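Halorhodopsin (Halobacterium salinarum, PDB 2JAF) binds retinal and works as a light-driven chloride pump in the archaeal membrane. Local coordinates at residues 45-48 and 49-52; 66-69 and 70-73; 176-179 and 180-184. The protein carries 2 engineered substitutions. All blocks are in the same frame, centred on the assembly; numbering follows the deposited sequence.

Contact 1. Residues 45-48 and 49-52; sequences LVFV and YMGR
Tyr49 N and Met50 N reach back one turn to Leu45 O and Val46 O, the second bond short and fairly straight (2.9 Å from Met50 N to Val46 O, N-H...O angle 167°), whereas Gly51 N divides itself between a weak bond to Phe47 O and one to Val48 O. That last donor stands above the carbonyl plane of Val48, 3.2 Å from Gly51 N to Val48 O, a sign that the regular i to i+4 pattern is fading here. Among the side chains, Met50 carries the apolar contacts. With CG anti to its own carbonyl carbon (chi1 -72°), it runs back beside Val46 and Phe47, pointing the same way as both. Its CG rests 3.2 Å from Val46 O, and SD lies 3.7 Å from Val46 CG1. The same sulfur meets Phe47 at the ring edge, 4.1 Å from SD to Phe47 CD1 and near the ring plane, a Met-aromatic contact. Tyr49 sets its CB against Val46 O at 3.3 Å, while its ring leads away and places CZ over the rim of one face of the Arg52 guanidinium. Around this turn of helix 27-50, Phe47 packs on Ala246 and Leu250, and Met50 on Phe247 and Arg251, all of helix 227-255; Trp63 NE1 of helix 58-82 hydrogen-bonds to Phe47 O.

Contact 2. Residues 66-69 and 70-73; sequences TLMI and PLVS
Val72 N gives a short, nearly straight hydrogen bond to Met68 O (2.8 Å between Val72 N and Met68 O, N-H...O angle 166°), and Ser73 N follows with one to Ile69 O, 3.1 Å from N to O. Two residues before Val72 the pattern breaks, because Pro70 N has no hydrogen to give. Thr66 O accepts from Ile69 N instead and has the ring carbon Pro70 CD 3.1 Å away. Leu67 O is likewise approached by carbon, with Pro70 CG 3.1 Å from it and Leu71 CG also close by. The hydroxyls are bonded elsewhere: Thr66 OG1 to Ile62 O, Ser73 OG to Tyr243 OH. Among the apolar groups, Ile69 CB and Pro70 CD are pressed to 3.2 Å, tighter than usual for two carbons, as the branched residue directly precedes the ring. Val72 puts CG1 anti to its backbone N (chi1 178°), which leaves CG2 beside that N and brings it to 3.1 Å from Met68 O. The side chains of Met68 and Leu71 cross at an angle, with Met68 CG 3.8 Å from Leu71 CD1. Farther out, Ile69 and Ser73 touch Lys242 of helix 227-255, while Met68 packs on Thr136 of the second subunit, and Leu71 and Val72 on Phe171 of that same subunit. The chemistry is that of a proline kink inside a transmembrane helix: Pro70 cannot donate to Thr66 O, its ring carbons lie against Thr66 O and Leu67 O, and i to i+4 bonding is regular again at Val72 N and Ser73 N.

Contact 3. Residues 176-179 and 180-184; sequences LSAL and VTDWA
Ala178 O takes two hydrogen bonds, from Thr181 N and Trp183 N, each nitrogen 3.1 Å from that oxygen and the two on opposite faces of the carbonyl plane. Ser177 O is held chiefly by Thr181 OG1, 2.6 Å away; with chi1 at 57°, this hydroxyl sits between its own backbone N and carbonyl carbon and folds back onto the preceding turn. Val180 N bonds to Leu176 O (3.1 Å between N and O) and more weakly to Ser177 O. Leu179 O accepts from Arg200 NH1, and Ser177 OG bonds to Val174 O. Asp182 OD2 and Trp183 NE1 are both hydrogen-bonded to Ser133 OG of helix 131-153. The indole packs against the end of helix 158-180: Ala178 CB stands over one face of the five-membered ring in a CH-pi contact, 3.9 Å from its centroid, and Leu179 CD2 approaches Trp183 CE3 obliquely at 3.7 Å. A serine replacing Trp183 would probably leave a gap beside Ala178 CB and Leu179 CD2, and Ser133 OG without its indole partner. Thr181 packs on Arg60 of the third subunit. The pattern is that of a helix-to-helix junction: helix 158-180 stops, Thr181 breaks the run at the N-cap position without a side-chain capping bond, and helix 182-190 begins, tied back through Ala178 O.

In the fold
The three contacts follow one another in series along a single bacteriorhodopsin-like chain. Contact 1 lies on helix 27-50 and contact 2 on the next helix, 58-82; their centres are about 12 Å apart and they touch, Phe47 CB coming within 3.4 Å of Leu67 CD2. Contact 3, where helix 158-180 passes into helix 182-190, is remote: about 29 Å from contact 1 and 23 Å from contact 2 between centres, with no touch. Contact 2 is the most deeply buried and approaches retinal through Ile69. Contacts 2 and 3 also meet other subunits, so they join the packing of each bundle to that of the three-chain assembly.

Contact 1. Residues 45-48 and 49-52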
ATOM      1  N   LEU A  45     -23.545 -11.775   3.256  1.00 36.55           N
ATOM      2  CA  LEU A  45     -24.294 -13.014   3.403  1.00 38.97           C
ATOM      3  C   LEU A  45     -24.905 -13.461   2.076  1.00 39.63           C
ATOM      4  O   LEU A  45     -24.882 -14.647   1.743  1.00 40.82           O
ATOM      5  CB  LEU A  45     -25.377 -12.846   4.472  1.00 39.45           C
ATOM      6  CG  LEU A  45     -24.808 -12.610   5.880  1.00 40.75           C
ATOM      7  CD1 LEU A  45     -25.941 -12.573   6.900  1.00 41.09           C
ATOM      8  CD2 LEU A  45     -23.819 -13.727   6.227  1.00 41.03           C
ATOM      9  N   VAL A  46     -25.441 -12.511   1.317  1.00 39.35           N
ATOM     10  CA  VAL A  46     -26.036 -12.823   0.020  1.00 38.19           C
ATOM     11  C   VAL A  46     -24.979 -13.342  -0.952  1.00 37.23           C
ATOM     12  O   VAL A  46     -25.199 -14.328  -1.655  1.00 37.63           O
ATOM     13  CB  VAL A  46     -26.716 -11.577  -0.598  1.00 37.33           C
ATOM     14  CG1 VAL A  46     -27.103 -11.853  -2.047  1.00 37.18           C
ATOM     15  CG2 VAL A  46     -27.951 -11.207   0.211  1.00 36.32           C
ATOM     16  N   PHE A  47     -23.827 -12.680  -0.981  1.00 36.71           N
ATOM     17  CA  PHE A  47     -22.750 -13.079  -1.876  1.00 36.48           C
ATOM     18  C   PHE A  47     -22.152 -14.439  -1.517  1.00 38.24           C
ATOM     19  O   PHE A  47     -21.867 -15.247  -2.402  1.00 38.22           O
ATOM     20  CB  PHE A  47     -21.647 -12.015  -1.892  1.00 34.74           C
ATOM     21  CG  PHE A  47     -22.107 -10.664  -2.388  1.00 32.88           C
ATOM     22  CD1 PHE A  47     -23.325 -10.522  -3.053  1.00 30.84           C
ATOM     23  CD2 PHE A  47     -21.311  -9.536  -2.204  1.00 30.71           C
ATOM     24  CE1 PHE A  47     -23.741  -9.276  -3.527  1.00 30.99           C
ATOM     25  CE2 PHE A  47     -21.716  -8.288  -2.674  1.00 30.07           C
ATOM     26  CZ  PHE A  47     -22.934  -8.157  -3.336  1.00 29.12           C
ATOM     27  N   VAL A  48     -21.948 -14.691  -0.226  1.00 39.86           N
ATOM     28  CA  VAL A  48     -21.397 -15.976   0.197  1.00 41.48           C
ATOM     29  C   VAL A  48     -22.325 -17.065  -0.321  1.00 42.34           C
ATOM     30  O   VAL A  48     -21.879 -18.076  -0.864  1.00 43.46           O
ATOM     31  CB  VAL A  48     -21.308 -16.081   1.735  1.00 42.43           C
ATOM     32  CG1 VAL A  48     -20.887 -17.494   2.140  1.00 42.85           C
ATOM     33  CG2 VAL A  48     -20.304 -15.070   2.264  1.00 42.51           C
ATOM     34  N   TYR A  49     -23.623 -16.834  -0.158  1.00 43.49           N
ATOM     35  CA  TYR A  49     -24.651 -17.765  -0.607  1.00 44.83           C
ATOM     36  C   TYR A  49     -24.588 -17.971  -2.121  1.00 44.85           C
ATOM     37  O   TYR A  49     -24.511 -19.101  -2.600  1.00 45.07           O
ATOM     38  CB  TYR A  49     -26.028 -17.226  -0.212  1.00 45.88           C
ATOM     39  CG  TYR A  49     -27.194 -18.010  -0.768  1.00 48.67           C
ATOM     40  CD1 TYR A  49     -27.420 -19.330  -0.384  1.00 49.90           C
ATOM     41  CD2 TYR A  49     -28.080 -17.426  -1.673  1.00 50.13           C
ATOM     42  CE1 TYR A  49     -28.500 -20.051  -0.890  1.00 51.59           C
ATOM     43  CE2 TYR A  49     -29.159 -18.136  -2.186  1.00 51.74           C
ATOM     44  CZ  TYR A  49     -29.365 -19.447  -1.789  1.00 52.88           C
ATOM     45  OH  TYR A  49     -30.434 -20.154  -2.295  1.00 54.44           O
ATOM     46  N   MET A  50     -24.620 -16.872  -2.868  1.00 44.58           N
ATOM     47  CA  MET A  50     -24.574 -16.930  -4.326  1.00 44.29           C
ATOM     48  C   MET A  50     -23.375 -17.709  -4.847  1.00 45.31           C
ATOM     49  O   MET A  50     -23.397 -18.214  -5.967  1.00 46.37           O
ATOM     50  CB  MET A  50     -24.555 -15.513  -4.910  1.00 42.09           C
ATOM     51  CG  MET A  50     -25.878 -14.776  -4.786  1.00 40.11           C
ATOM     52  SD  MET A  50     -25.749 -13.043  -5.271  1.00 36.16           S
ATOM     53  CE  MET A  50     -25.743 -13.179  -7.076  1.00 37.70           C
ATOM     54  N   GLY A  51     -22.328 -17.801  -4.039  1.00 47.46           N
ATOM     55  CA  GLY A  51     -21.143 -18.526  -4.458  1.00 49.80           C
ATOM     56  C   GLY A  51     -21.142 -19.972  -3.998  1.00 51.32           C
ATOM     57  O   GLY A  51     -20.169 -20.695  -4.215  1.00 51.04           O
ATOM     58  N   ARG A  52     -22.235 -20.396  -3.371  1.00 53.02           N
ATOM     59  CA  ARG A  52     -22.355 -21.759  -2.862  1.00 55.84           C
ATOM     60  C   ARG A  52     -21.902 -22.820  -3.856  1.00 57.03           C
ATOM     61  O   ARG A  52     -21.187 -23.751  -3.488  1.00 58.34           O
ATOM     62  CB  ARG A  52     -23.800 -22.044  -2.434  1.00 56.34           C
ATOM     63  CG  ARG A  52     -24.824 -21.893  -3.544  1.00 57.43           C
ATOM     64  CD  ARG A  52     -26.232 -22.133  -3.029  1.00 57.82           C
ATOM     65  NE  ARG A  52     -27.233 -21.935  -4.074  1.00 59.90           N
ATOM     66  CZ  ARG A  52     -28.539 -22.118  -3.907  1.00 60.96           C
ATOM     67  NH1 ARG A  52     -29.011 -22.505  -2.728  1.00 61.64           N
ATOM     68  NH2 ARG A  52     -29.373 -21.916  -4.917  1.00 60.62           N
TER

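Contact 2. Residues 66-69 and 70-73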
ATOM      1  N   THR A  66     -14.947 -10.173  -5.032  1.00 33.05           N
ATOM      2  CA  THR A  66     -16.224  -9.488  -4.889  1.00 33.42           C
ATOM      3  C   THR A  66     -16.708  -9.494  -3.440  1.00 32.95           C
ATOM      4  O   THR A  66     -17.254  -8.503  -2.961  1.00 31.70           O
ATOM      5  CB  THR A  66     -17.296 -10.130  -5.791  1.00 34.15           C
ATOM      6  OG1 THR A  66     -16.852 -10.085  -7.155  1.00 33.51           O
ATOM      7  CG2 THR A  66     -18.612  -9.377  -5.677  1.00 33.96           C
ATOM      8  N   LEU A  67     -16.496 -10.610  -2.747  1.00 32.37           N
ATOM      9  CA  LEU A  67     -16.901 -10.739  -1.351  1.00 32.91           C
ATOM     10  C   LEU A  67     -16.254  -9.684  -0.466  1.00 31.52           C
ATOM     11  O   LEU A  67     -16.846  -9.222   0.511  1.00 32.29           O
ATOM     12  CB  LEU A  67     -16.524 -12.123  -0.810  1.00 34.76           C
ATOM     13  CG  LEU A  67     -17.510 -13.263  -1.060  1.00 37.14           C
ATOM     14  CD1 LEU A  67     -16.915 -14.574  -0.564  1.00 38.21           C
ATOM     15  CD2 LEU A  67     -18.821 -12.961  -0.339  1.00 37.73           C
ATOM     16  N   MET A  68     -15.033  -9.306  -0.805  1.00 29.99           N
ATOM     17  CA  MET A  68     -14.317  -8.328  -0.006  1.00 29.31           C
ATOM     18  C   MET A  68     -14.733  -6.885  -0.182  1.00 28.24           C
ATOM     19  O   MET A  68     -14.394  -6.047   0.645  1.00 27.54           O
ATOM     20  CB  MET A  68     -12.830  -8.455  -0.250  1.00 30.02           C
ATOM     21  CG  MET A  68     -12.251  -9.662   0.444  1.00 33.79           C
ATOM     22  SD  MET A  68     -10.499  -9.519   0.447  1.00 33.41           S
ATOM     23  CE  MET A  68     -10.138 -10.281  -1.123  1.00 32.97           C
ATOM     24  N   ILE A  69     -15.457  -6.586  -1.254  1.00 25.89           N
ATOM     25  CA  ILE A  69     -15.903  -5.218  -1.465  1.00 24.08           C
ATOM     26  C   ILE A  69     -16.762  -4.802  -0.276  1.00 24.06           C
ATOM     27  O   ILE A  69     -16.515  -3.762   0.333  1.00 22.79           O
ATOM     28  CB  ILE A  69     -16.677  -5.082  -2.798  1.00 24.85           C
ATOM     29  CG1 ILE A  69     -15.698  -5.269  -3.962  1.00 24.74           C
ATOM     30  CG2 ILE A  69     -17.368  -3.719  -2.876  1.00 23.79           C
ATOM     31  CD1 ILE A  69     -16.348  -5.412  -5.327  1.00 26.06           C
ATOM     32  N   PRO A  70     -17.772  -5.614   0.091  1.00 24.72           N
ATOM     33  CA  PRO A  70     -18.587  -5.212   1.240  1.00 24.50           C
ATOM     34  C   PRO A  70     -17.852  -5.405   2.568  1.00 26.18           C
ATOM     35  O   PRO A  70     -18.186  -4.766   3.566  1.00 24.57           O
ATOM     36  CB  PRO A  70     -19.830  -6.092   1.109  1.00 25.72           C
ATOM     37  CG  PRO A  70     -19.301  -7.329   0.442  1.00 24.42           C
ATOM     38  CD  PRO A  70     -18.384  -6.759  -0.611  1.00 23.69           C
ATOM     39  N   LEU A  71     -16.846  -6.279   2.577  1.00 26.31           N
ATOM     40  CA  LEU A  71     -16.059  -6.513   3.788  1.00 26.66           C
ATOM     41  C   LEU A  71     -15.270  -5.246   4.128  1.00 25.18           C
ATOM     42  O   LEU A  71     -15.246  -4.812   5.280  1.00 25.50           O
ATOM     43  CB  LEU A  71     -15.102  -7.687   3.591  1.00 28.39           C
ATOM     44  CG  LEU A  71     -15.726  -9.076   3.745  1.00 31.69           C
ATOM     45  CD1 LEU A  71     -14.728 -10.142   3.319  1.00 33.13           C
ATOM     46  CD2 LEU A  71     -16.148  -9.275   5.197  1.00 32.59           C
ATOM     47  N   VAL A  72     -14.632  -4.657   3.120  1.00 21.97           N
ATOM     48  CA  VAL A  72     -13.869  -3.423   3.328  1.00 22.16           C
ATOM     49  C   VAL A  72     -14.841  -2.296   3.682  1.00 21.38           C
ATOM     50  O   VAL A  72     -14.547  -1.433   4.520  1.00 22.36           O
ATOM     51  CB  VAL A  72     -13.083  -3.024   2.053  1.00 22.91           C
ATOM     52  CG1 VAL A  72     -12.321  -1.702   2.288  1.00 20.66           C
ATOM     53  CG2 VAL A  72     -12.117  -4.139   1.673  1.00 20.45           C
ATOM     54  N   SER A  73     -16.009  -2.309   3.046  1.00 20.96           N
ATOM     55  CA  SER A  73     -17.022  -1.289   3.300  1.00 21.60           C
ATOM     56  C   SER A  73     -17.468  -1.282   4.765  1.00 22.32           C
ATOM     57  O   SER A  73     -17.534  -0.226   5.388  1.00 22.65           O
ATOM     58  CB  SER A  73     -18.238  -1.516   2.396  1.00 24.11           C
ATOM     59  OG  SER A  73     -19.201  -0.491   2.569  1.00 24.95           O
TER

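Contact 3. Residues 176-179 and 180-184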
ATOM      1  N   LEU A 176     -10.185   5.960 -15.614  1.00 25.93           N
ATOM      2  CA  LEU A 176     -11.233   5.870 -16.625  1.00 27.19           C
ATOM      3  C   LEU A 176     -10.701   5.543 -18.011  1.00 27.50           C
ATOM      4  O   LEU A 176     -11.364   4.845 -18.784  1.00 27.01           O
ATOM      5  CB  LEU A 176     -12.040   7.172 -16.671  1.00 28.32           C
ATOM      6  CG  LEU A 176     -12.846   7.471 -15.405  1.00 31.12           C
ATOM      7  CD1 LEU A 176     -13.499   8.836 -15.507  1.00 34.05           C
ATOM      8  CD2 LEU A 176     -13.889   6.390 -15.209  1.00 33.27           C
ATOM      9  N   SER A 177      -9.502   6.030 -18.324  1.00 27.10           N
ATOM     10  CA  SER A 177      -8.905   5.793 -19.636  1.00 26.89           C
ATOM     11  C   SER A 177      -8.761   4.303 -19.925  1.00 26.80           C
ATOM     12  O   SER A 177      -8.923   3.869 -21.062  1.00 26.42           O
ATOM     13  CB  SER A 177      -7.528   6.472 -19.743  1.00 29.17           C
ATOM     14  OG  SER A 177      -6.544   5.790 -18.980  1.00 31.59           O
ATOM     15  N   ALA A 178      -8.447   3.523 -18.899  1.00 26.16           N
ATOM     16  CA  ALA A 178      -8.292   2.087 -19.076  1.00 25.83           C
ATOM     17  C   ALA A 178      -9.639   1.463 -19.439  1.00 27.10           C
ATOM     18  O   ALA A 178      -9.725   0.622 -20.341  1.00 25.97           O
ATOM     19  CB  ALA A 178      -7.742   1.458 -17.797  1.00 27.16           C
ATOM     20  N   LEU A 179     -10.694   1.890 -18.749  1.00 26.81           N
ATOM     21  CA  LEU A 179     -12.034   1.361 -18.995  1.00 28.39           C
ATOM     22  C   LEU A 179     -12.540   1.648 -20.404  1.00 29.55           C
ATOM     23  O   LEU A 179     -13.310   0.865 -20.963  1.00 27.33           O
ATOM     24  CB  LEU A 179     -13.022   1.931 -17.972  1.00 29.22           C
ATOM     25  CG  LEU A 179     -12.718   1.646 -16.501  1.00 30.91           C
ATOM     26  CD1 LEU A 179     -13.763   2.323 -15.628  1.00 32.13           C
ATOM     27  CD2 LEU A 179     -12.702   0.150 -16.253  1.00 31.32           C
ATOM     28  N   VAL A 180     -12.105   2.765 -20.978  1.00 31.36           N
ATOM     29  CA  VAL A 180     -12.529   3.146 -22.320  1.00 33.74           C
ATOM     30  C   VAL A 180     -11.618   2.609 -23.417  1.00 34.30           C
ATOM     31  O   VAL A 180     -11.952   2.703 -24.602  1.00 35.98           O
ATOM     32  CB  VAL A 180     -12.599   4.684 -22.470  1.00 34.89           C
ATOM     33  CG1 VAL A 180     -13.433   5.277 -21.346  1.00 36.52           C
ATOM     34  CG2 VAL A 180     -11.204   5.271 -22.465  1.00 37.02           C
ATOM     35  N   THR A 181     -10.473   2.050 -23.037  1.00 33.17           N
ATOM     36  CA  THR A 181      -9.554   1.535 -24.044  1.00 32.68           C
ATOM     37  C   THR A 181      -9.174   0.058 -23.933  1.00 32.90           C
ATOM     38  O   THR A 181      -9.978  -0.811 -24.271  1.00 31.99           O
ATOM     39  CB  THR A 181      -8.259   2.400 -24.124  1.00 33.29           C
ATOM     40  OG1 THR A 181      -7.619   2.458 -22.843  1.00 32.87           O
ATOM     41  CG2 THR A 181      -8.596   3.812 -24.582  1.00 31.60           C
ATOM     42  N   ASP A 182      -7.964  -0.234 -23.460  1.00 33.39           N
ATOM     43  CA  ASP A 182      -7.497  -1.618 -23.386  1.00 33.87           C
ATOM     44  C   ASP A 182      -8.314  -2.608 -22.553  1.00 32.95           C
ATOM     45  O   ASP A 182      -8.376  -3.784 -22.898  1.00 32.99           O
ATOM     46  CB  ASP A 182      -6.026  -1.658 -22.954  1.00 37.42           C
ATOM     47  CG  ASP A 182      -5.815  -1.151 -21.553  1.00 38.82           C
ATOM     48  OD1 ASP A 182      -6.305  -0.048 -21.238  1.00 42.49           O
ATOM     49  OD2 ASP A 182      -5.147  -1.854 -20.768  1.00 42.87           O
ATOM     50  N   TRP A 183      -8.940  -2.155 -21.472  1.00 31.94           N
ATOM     51  CA  TRP A 183      -9.747  -3.064 -20.663  1.00 31.58           C
ATOM     52  C   TRP A 183     -10.975  -3.526 -21.447  1.00 31.92           C
ATOM     53  O   TRP A 183     -11.461  -4.641 -21.254  1.00 32.77           O
ATOM     54  CB  TRP A 183     -10.180  -2.388 -19.355  1.00 29.33           C
ATOM     55  CG  TRP A 183      -9.106  -2.390 -18.305  1.00 28.64           C
ATOM     56  CD1 TRP A 183      -7.764  -2.228 -18.504  1.00 30.16           C
ATOM     57  CD2 TRP A 183      -9.289  -2.516 -16.889  1.00 27.32           C
ATOM     58  NE1 TRP A 183      -7.102  -2.245 -17.302  1.00 28.17           N
ATOM     59  CE2 TRP A 183      -8.012  -2.419 -16.293  1.00 27.35           C
ATOM     60  CE3 TRP A 183     -10.406  -2.699 -16.066  1.00 26.68           C
ATOM     61  CZ2 TRP A 183      -7.820  -2.501 -14.911  1.00 27.99           C
ATOM     62  CZ3 TRP A 183     -10.217  -2.781 -14.691  1.00 24.52           C
ATOM     63  CH2 TRP A 183      -8.934  -2.682 -14.128  1.00 28.23           C
ATOM     64  N   ALA A 184     -11.467  -2.667 -22.336  1.00 32.79           N
ATOM     65  CA  ALA A 184     -12.633  -2.996 -23.152  1.00 33.38           C
ATOM     66  C   ALA A 184     -12.255  -3.982 -24.252  1.00 34.36           C
ATOM     67  O   ALA A 184     -13.023  -4.892 -24.573  1.00 34.60           O
ATOM     68  CB  ALA A 184     -13.217  -1.733 -23.765  1.00 33.20           C
TER